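Local coordinates for CRISPR-associated protein, Cse2 family (Thermobifida fusca, PDB 4H79), which probably serves as a subunit of the type I-E CRISPR Cascade complex, contributing a nucleic acid-binding surface to this RNA-guided surveillance assembly, at residues A[88-91]-A[92-96]. Sequence-based numbering, arbitrary orientation.
Sequences AHIA and LTLYA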
loop_
_atom_site.group_PDB
_atom_site.type_symbol
_atom_site.label_atom_id
_atom_site.label_comp_id
_atom_site.label_asym_id
_atom_site.label_seq_id
_atom_site.Cartn_x
_atom_site.Cartn_y
_atom_site.Cartn_z
ATOM N N ALA A 88 0.905 7.848 -2.840
ATOM C CA ALA A 88 -0.426 7.881 -2.189
ATOM C C ALA A 88 -1.485 7.272 -3.090
ATOM O O ALA A 88 -2.357 6.479 -2.639
ATOM C CB ALA A 88 -0.850 9.307 -1.847
ATOM N N HIS A 89 -1.408 7.611 -4.369
ATOM C CA HIS A 89 -2.383 7.063 -5.352
ATOM C C HIS A 89 -2.293 5.532 -5.450
ATOM O O HIS A 89 -3.349 4.790 -5.432
ATOM C CB HIS A 89 -2.083 7.702 -6.725
ATOM C CG HIS A 89 -2.996 7.218 -7.819
ATOM N ND1 HIS A 89 -4.286 6.888 -7.580
ATOM C CD2 HIS A 89 -2.779 6.998 -9.173
ATOM C CE1 HIS A 89 -4.871 6.491 -8.713
ATOM N NE2 HIS A 89 -3.954 6.564 -9.697
ATOM N N ILE A 90 -1.050 5.007 -5.548
ATOM C CA ILE A 90 -0.873 3.532 -5.595
ATOM C C ILE A 90 -1.395 2.868 -4.295
ATOM O O ILE A 90 -2.106 1.832 -4.343
ATOM C CB ILE A 90 0.624 3.138 -5.838
ATOM C CG1 ILE A 90 1.078 3.665 -7.208
ATOM C CG2 ILE A 90 0.824 1.623 -5.702
ATOM C CD1 ILE A 90 2.605 3.682 -7.411
ATOM N N ALA A 91 -1.012 3.453 -3.141
ATOM C CA ALA A 91 -1.433 2.852 -1.869
ATOM C C ALA A 91 -2.953 2.794 -1.762
ATOM O O ALA A 91 -3.509 1.756 -1.309
ATOM C CB ALA A 91 -0.835 3.606 -0.681
ATOM N N LEU A 92 -3.632 3.912 -2.063
ATOM C CA LEU A 92 -5.119 3.956 -1.987
ATOM C C LEU A 92 -5.756 2.982 -2.939
ATOM O O LEU A 92 -6.767 2.333 -2.577
ATOM C CB LEU A 92 -5.648 5.363 -2.320
ATOM C CG LEU A 92 -5.956 6.245 -1.094
ATOM C CD1 LEU A 92 -7.127 5.716 -0.262
ATOM C CD2 LEU A 92 -4.791 6.336 -0.222
ATOM N N THR A 93 -5.182 2.873 -4.151
ATOM C CA THR A 93 -5.765 1.905 -5.185
ATOM C C THR A 93 -5.582 0.501 -4.684
ATOM O O THR A 93 -6.505 -0.349 -4.769
ATOM C CB THR A 93 -4.998 2.086 -6.522
ATOM O OG1 THR A 93 -5.208 3.456 -6.953
ATOM C CG2 THR A 93 -5.540 1.125 -7.599
ATOM N N LEU A 94 -4.369 0.177 -4.164
ATOM C CA LEU A 94 -4.149 -1.176 -3.597
ATOM C C LEU A 94 -5.130 -1.444 -2.443
ATOM O O LEU A 94 -5.717 -2.539 -2.334
ATOM C CB LEU A 94 -2.682 -1.367 -3.090
ATOM C CG LEU A 94 -1.627 -1.370 -4.211
ATOM C CD1 LEU A 94 -0.245 -1.336 -3.613
ATOM C CD2 LEU A 94 -1.805 -2.654 -5.093
ATOM N N TYR A 95 -5.276 -0.486 -1.540
ATOM C CA TYR A 95 -6.225 -0.705 -0.440
ATOM C C TYR A 95 -7.660 -1.005 -0.961
ATOM O O TYR A 95 -8.389 -1.871 -0.395
ATOM C CB TYR A 95 -6.248 0.564 0.517
ATOM C CG TYR A 95 -7.413 0.409 1.492
ATOM C CD1 TYR A 95 -7.329 -0.531 2.558
ATOM C CD2 TYR A 95 -8.615 1.167 1.328
ATOM C CE1 TYR A 95 -8.429 -0.760 3.400
ATOM C CE2 TYR A 95 -9.688 0.996 2.201
ATOM C CZ TYR A 95 -9.581 0.022 3.219
ATOM O OH TYR A 95 -10.634 -0.177 4.095
ATOM N N ALA A 96 -8.101 -0.241 -1.986
ATOM C CA ALA A 96 -9.446 -0.459 -2.583
ATOM C C ALA A 96 -9.617 -1.878 -3.109
ATOM O O ALA A 96 -10.682 -2.478 -2.993
ATOM C CB ALA A 96 -9.679 0.557 -3.714
#
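Two successive turns of alpha-helix 80-99, part of the all-helical Cse2 fold, are joined by H89 and T93, one turn apart. Besides the regular i to i+4 bond from T93 N to H89 O (2.9 Å), the threonine hydroxyl folds back on the same carbonyl, with T93 OG1 donating to H89 O at 2.7 Å. The two donors reach this oxygen from opposite faces of the peptide plane, the hydroxyl tilted 34° from it. What brings the hydroxyl there is chi1 of T93 (-61°), which sets OG1 beside its own backbone N. The imidazole of H89 lies obliquely to the same hydroxyl, its CE1 3.5 Å from T93 OG1. Other flanks are covered by neighbouring helices: A88 and L92 pack on helix 16-33, while I90 and L94 face helices 144-160 and 167-176. Within the helix L92 N donates to A88 O (2.9 Å), and L92 CD2 also lies against that oxygen. Y95 N likewise donates to A91 O, and the Y95 ring meets that of Y167 edge-to-face. The I90 and L94 side chains extend alongside each other in the same direction, with I90 CG2 3.8 Å from L94 CD1 and L94 CG resting 3.2 Å from I90 O.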